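Side-chain contacts in probable acetyltransferase (Bacillus subtilis, PDB 1NSL), which is a putative N-acetyltransferase of the GNAT family that forms hexamers and may acetylate the N-termini of ribosomal proteins: residues A71-D76 with G81-H86; I110-C115 with P146-F151. One frame throughout, in Å; residues are numbered along the deposited sequence.

Contact 1. Residues A71-D76 with G81-H86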
loop_
_atom_site.group_PDB
_atom_site.type_symbol
_atom_site.label_atom_id
_atom_site.label_comp_id
_atom_site.label_asym_id
_atom_site.label_seq_id
_atom_site.Cartn_x
_atom_site.Cartn_y
_atom_site.Cartn_z
ATOM N N ALA C 71 -16.967 -10.974 13.579
ATOM C CA ALA C 71 -16.564 -11.482 14.898
ATOM C C ALA C 71 -16.758 -12.962 15.130
ATOM O O ALA C 71 -17.543 -13.610 14.466
ATOM C CB ALA C 71 -17.307 -10.704 16.006
ATOM N N GLY C 72 -16.099 -13.492 16.140
ATOM C CA GLY C 72 -16.340 -14.879 16.460
ATOM C C GLY C 72 -17.388 -15.071 17.548
ATOM O O GLY C 72 -17.494 -14.246 18.452
ATOM N N LEU C 73 -18.171 -16.146 17.443
ATOM C CA LEU C 73 -19.096 -16.556 18.496
ATOM C C LEU C 73 -18.398 -17.629 19.335
ATOM O O LEU C 73 -17.849 -18.612 18.832
ATOM C CB LEU C 73 -20.447 -17.031 17.927
ATOM C CG LEU C 73 -21.205 -15.801 17.380
ATOM C CD1 LEU C 73 -22.311 -16.070 16.411
ATOM C CD2 LEU C 73 -21.671 -14.917 18.513
ATOM N N LEU C 74 -18.381 -17.410 20.641
ATOM C CA LEU C 74 -17.720 -18.334 21.538
ATOM C C LEU C 74 -18.758 -18.770 22.506
ATOM O O LEU C 74 -19.401 -17.933 23.113
ATOM C CB LEU C 74 -16.653 -17.630 22.376
ATOM C CG LEU C 74 -15.611 -16.688 21.815
ATOM C CD1 LEU C 74 -14.723 -16.099 22.936
ATOM C CD2 LEU C 74 -14.779 -17.387 20.789
ATOM N N TYR C 75 -18.913 -20.076 22.662
ATOM C CA TYR C 75 -19.772 -20.652 23.682
ATOM C C TYR C 75 -18.828 -21.196 24.742
ATOM O O TYR C 75 -17.981 -22.047 24.484
ATOM C CB TYR C 75 -20.675 -21.770 23.125
ATOM C CG TYR C 75 -21.427 -22.529 24.216
ATOM C CD1 TYR C 75 -20.797 -23.527 24.967
ATOM C CD2 TYR C 75 -22.734 -22.252 24.497
ATOM C CE1 TYR C 75 -21.458 -24.210 25.967
ATOM C CE2 TYR C 75 -23.417 -22.940 25.510
ATOM C CZ TYR C 75 -22.779 -23.910 26.247
ATOM O OH TYR C 75 -23.488 -24.563 27.271
ATOM N N ASP C 76 -18.954 -20.687 25.948
ATOM C CA ASP C 76 -18.112 -21.163 27.034
ATOM C C ASP C 76 -16.649 -21.201 26.760
ATOM O O ASP C 76 -15.934 -22.002 27.333
ATOM C CB ASP C 76 -18.564 -22.525 27.517
ATOM C CG ASP C 76 -19.628 -22.410 28.557
ATOM O OD1 ASP C 76 -19.421 -21.623 29.503
ATOM O OD2 ASP C 76 -20.704 -23.016 28.499
ATOM N N GLY C 81 -18.932 -20.332 15.982
ATOM C CA GLY C 81 -19.466 -19.619 14.817
ATOM C C GLY C 81 -18.962 -18.189 14.677
ATOM O O GLY C 81 -17.957 -17.831 15.300
HETATM N N MSE C 82 -19.671 -17.389 13.876
HETATM C CA MSE C 82 -19.301 -16.000 13.552
HETATM C C MSE C 82 -20.553 -15.145 13.425
HETATM O O MSE C 82 -21.598 -15.625 12.960
HETATM C CB MSE C 82 -18.582 -15.921 12.178
HETATM C CG MSE C 82 -17.420 -16.806 11.997
HETATM SE SE MSE C 82 -16.201 -16.034 10.721
HETATM C CE MSE C 82 -17.289 -15.682 9.284
ATOM N N ILE C 83 -20.460 -13.878 13.810
ATOM C CA ILE C 83 -21.582 -12.963 13.576
ATOM C C ILE C 83 -20.982 -11.835 12.890
ATOM O O ILE C 83 -19.771 -11.644 12.971
ATOM C CB ILE C 83 -22.217 -12.455 14.814
ATOM C CG1 ILE C 83 -23.347 -11.532 14.453
ATOM C CG2 ILE C 83 -21.276 -11.629 15.594
ATOM C CD1 ILE C 83 -24.290 -11.387 15.688
ATOM N N SER C 84 -21.810 -11.051 12.237
ATOM C CA SER C 84 -21.244 -10.082 11.350
ATOM C C SER C 84 -22.182 -8.961 11.008
ATOM O O SER C 84 -23.409 -9.151 10.867
ATOM C CB SER C 84 -20.906 -10.799 10.100
ATOM O OG SER C 84 -20.835 -9.878 9.020
ATOM N N LEU C 85 -21.597 -7.774 10.884
ATOM C CA LEU C 85 -22.370 -6.598 10.534
ATOM C C LEU C 85 -21.606 -6.058 9.379
ATOM O O LEU C 85 -20.462 -5.706 9.554
ATOM C CB LEU C 85 -22.354 -5.590 11.662
ATOM C CG LEU C 85 -22.912 -4.243 11.250
ATOM C CD1 LEU C 85 -24.329 -4.294 11.382
ATOM C CD2 LEU C 85 -22.389 -3.177 12.177
ATOM N N HIS C 86 -22.237 -5.991 8.211
ATOM C CA HIS C 86 -21.581 -5.613 6.976
ATOM C C HIS C 86 -22.499 -4.752 6.138
ATOM O O HIS C 86 -23.569 -4.484 6.561
ATOM C CB HIS C 86 -21.153 -6.860 6.221
ATOM C CG HIS C 86 -22.249 -7.846 6.017
ATOM N ND1 HIS C 86 -23.031 -7.870 4.882
ATOM C CD2 HIS C 86 -22.714 -8.831 6.811
ATOM C CE1 HIS C 86 -23.925 -8.833 4.981
ATOM N NE2 HIS C 86 -23.779 -9.412 6.159
#
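A71 and I83 bond to each other twice, A71 N to I83 O at 2.9 Å and I83 N to A71 O at 3.0 Å, as a hydrogen-bonded pair of an antiparallel β-hairpin. Two residues along, L73 N reaches G81 O at 2.7 Å with a nearly straight N-H (172°), although it meets that oxygen from above the carbonyl plane. A71 O also receives a CA-H...O contact from M82 CA (3.1 Å). At the non-hydrogen-bonded pair of G72 with M82, G72 is bonded through its backbone to R14 and M82 to W100, on the strands flanking the hairpin; L73 has a further backbone bond with C80.

A71, L73 and I83 share one face. L73 CG stands beside its own backbone N (chi1 -71°), which carries CD1 across the M82-I83 peptide to 3.6 Å from M82 O and 4.0 Å from I83 CB. A71 CB meets I83 CG2 at 4.1 Å. Selenomethionine M82 points to the other face.

Strands 69-75 and 78-89 are antiparallel neighbours in the central mixed sheet of the GNAT fold, flanked by strands 11-15 and 94-101; helix 110-124 covers L73 and I83, and F3 of a second subunit packs on A71.

Contact 2. Residues I110-C115 with P146-F151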
loop_
_atom_site.group_PDB
_atom_site.type_symbol
_atom_site.label_atom_id
_atom_site.label_comp_id
_atom_site.label_asym_id
_atom_site.label_seq_id
_atom_site.Cartn_x
_atom_site.Cartn_y
_atom_site.Cartn_z
ATOM N N ILE C 110 -27.782 -19.275 20.543
ATOM C CA ILE C 110 -26.603 -18.431 20.503
ATOM C C ILE C 110 -26.858 -17.255 19.559
ATOM O O ILE C 110 -26.643 -16.086 19.919
ATOM C CB ILE C 110 -25.353 -19.131 20.027
ATOM C CG1 ILE C 110 -25.167 -20.530 20.690
ATOM C CG2 ILE C 110 -24.177 -18.250 20.307
ATOM C CD1 ILE C 110 -24.500 -20.556 22.070
ATOM N N ILE C 111 -27.347 -17.530 18.362
ATOM C CA ILE C 111 -27.464 -16.443 17.385
ATOM C C ILE C 111 -28.362 -15.303 17.834
ATOM O O ILE C 111 -27.940 -14.108 17.831
ATOM C CB ILE C 111 -27.847 -17.002 16.043
ATOM C CG1 ILE C 111 -26.734 -17.993 15.674
ATOM C CG2 ILE C 111 -28.018 -15.897 15.081
ATOM C CD1 ILE C 111 -26.879 -18.865 14.424
ATOM N N THR C 112 -29.582 -15.654 18.260
ATOM C CA THR C 112 -30.521 -14.626 18.694
ATOM C C THR C 112 -29.858 -13.736 19.724
ATOM O O THR C 112 -29.595 -12.545 19.475
ATOM C CB THR C 112 -31.736 -15.260 19.265
ATOM O OG1 THR C 112 -32.425 -15.923 18.213
ATOM C CG2 THR C 112 -32.760 -14.187 19.736
ATOM N N ALA C 113 -29.497 -14.339 20.849
ATOM C CA ALA C 113 -28.830 -13.619 21.914
ATOM C C ALA C 113 -27.695 -12.713 21.413
ATOM O O ALA C 113 -27.611 -11.579 21.845
ATOM C CB ALA C 113 -28.322 -14.584 22.913
ATOM N N ALA C 114 -26.821 -13.224 20.549
ATOM C CA ALA C 114 -25.763 -12.432 20.003
ATOM C C ALA C 114 -26.249 -11.295 19.066
ATOM O O ALA C 114 -25.690 -10.205 19.112
ATOM C CB ALA C 114 -24.733 -13.336 19.274
ATOM N N CYS C 115 -27.254 -11.553 18.214
ATOM C CA CYS C 115 -27.813 -10.474 17.353
ATOM C C CYS C 115 -28.336 -9.314 18.235
ATOM O O CYS C 115 -28.108 -8.162 17.918
ATOM C CB CYS C 115 -28.904 -10.976 16.371
ATOM S SG CYS C 115 -28.227 -12.152 15.153
ATOM N N PRO C 146 -34.536 -13.401 12.800
ATOM C CA PRO C 146 -35.158 -12.089 12.658
ATOM C C PRO C 146 -36.589 -12.068 13.248
ATOM O O PRO C 146 -36.957 -11.174 13.987
ATOM C CB PRO C 146 -35.258 -11.928 11.140
ATOM C CG PRO C 146 -34.256 -12.841 10.620
ATOM C CD PRO C 146 -34.158 -14.022 11.525
ATOM N N GLU C 147 -37.378 -13.056 12.895
ATOM C CA GLU C 147 -38.772 -13.082 13.273
ATOM C C GLU C 147 -38.982 -13.141 14.783
ATOM O O GLU C 147 -39.975 -12.646 15.260
ATOM C CB GLU C 147 -39.511 -14.242 12.610
ATOM C CG GLU C 147 -39.636 -14.186 11.085
ATOM C CD GLU C 147 -40.119 -15.517 10.449
ATOM O OE1 GLU C 147 -41.200 -15.566 9.834
ATOM O OE2 GLU C 147 -39.417 -16.545 10.547
ATOM N N ARG C 148 -38.024 -13.729 15.497
ATOM C CA ARG C 148 -38.034 -13.899 16.944
ATOM C C ARG C 148 -37.674 -12.520 17.498
ATOM O O ARG C 148 -38.322 -12.041 18.397
ATOM C CB ARG C 148 -37.028 -15.012 17.381
ATOM C CG ARG C 148 -37.081 -15.544 18.797
ATOM C CD ARG C 148 -35.800 -15.359 19.579
ATOM N NE ARG C 148 -35.182 -16.552 20.200
ATOM C CZ ARG C 148 -35.128 -16.789 21.506
ATOM N NH1 ARG C 148 -35.700 -15.980 22.365
ATOM N NH2 ARG C 148 -34.531 -17.855 21.969
ATOM N N ILE C 149 -36.696 -11.828 16.966
ATOM C CA ILE C 149 -36.454 -10.504 17.527
ATOM C C ILE C 149 -37.498 -9.412 17.056
ATOM O O ILE C 149 -37.474 -8.254 17.509
ATOM C CB ILE C 149 -35.029 -10.080 17.196
ATOM C CG1 ILE C 149 -34.016 -10.931 17.933
ATOM C CG2 ILE C 149 -34.763 -8.588 17.499
ATOM C CD1 ILE C 149 -32.716 -10.923 17.186
ATOM N N GLY C 150 -38.402 -9.759 16.149
ATOM C CA GLY C 150 -39.308 -8.752 15.657
ATOM C C GLY C 150 -38.986 -7.840 14.465
ATOM O O GLY C 150 -39.550 -6.730 14.363
ATOM N N PHE C 151 -38.111 -8.282 13.562
ATOM C CA PHE C 151 -37.907 -7.592 12.277
ATOM C C PHE C 151 -39.198 -7.795 11.447
ATOM O O PHE C 151 -40.051 -8.592 11.813
ATOM C CB PHE C 151 -36.753 -8.266 11.480
ATOM C CG PHE C 151 -35.335 -7.991 12.001
ATOM C CD1 PHE C 151 -35.008 -8.129 13.338
ATOM C CD2 PHE C 151 -34.367 -7.583 11.149
ATOM C CE1 PHE C 151 -33.733 -7.850 13.802
ATOM C CE2 PHE C 151 -33.058 -7.331 11.602
ATOM C CZ PHE C 151 -32.743 -7.487 12.925
#
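The guanidinium of R148 carries the methyl CG2 of T112 over one of its faces, and the F151 ring meets I149 CG2 at its edge, in the ring plane. These two flat groups flank the place where helix 110-124 meets the C-terminal end of helix 140-149, two helices of the GNAT fold. In relatives, the loop leading into the first of them binds the pyrophosphate of acetyl-CoA, and the same is likely here.

Across the junction the T112 and R148 side chains cross at about a right angle. T112 CG2 approaches the aliphatic CD of R148 at 3.3 Å and NE at 3.4 Å, so the methyl lies against the place where the hydrocarbon chain gives way to the charged group. R148 gets there by leaving its backbone with CG anti to N (chi1 -168°) and then bending at chi2 and chi3. Its side chain is exposed and also touches a crystal neighbour, so this pose may owe something to the lattice.

Behind R148 the contact is apolar and better buried. V145, one turn earlier on helix 140-149, touches I111, T112 and C115. Beyond I149 the chain turns in a Schellman motif: G150 has positive phi (88°), F151 N bonds to P146 O at 3.1 Å, and the companion bond from G150 N to E147 O is weak. F151 then packs against V131 and I133 of strand 130-136 and Y173 and L175 of strand 166-176. I149 itself reaches back to helix 110-124 along its longer branch, CG1 lying 3.9 Å from T112 CG2 and CD1 lying 3.9 Å from C115 CB.

How the contacts relate
Contact 1 closes before contact 2 opens along the chain, and their centres lie about 13 Å apart within one GNAT domain. Helix 110-124 joins them. Its residues I110 and A114 rest on the hairpin of contact 1, with A114 CB 3.5 Å from L73 CD2 and I110 CD1 beside the Y75 ring; T112 faces helix 140-149, and C115 touches both I149 and I83 of the hairpin. The hairpin strands 69-75 and 78-89 belong to the N-terminal part of the mixed sheet; helix 140-149 packs on strands 130-136 and 166-176 farther across it. Helix 110-124 thus packs between the hairpin and helix 140-149, over strand 94-101, one element serving two packing interfaces.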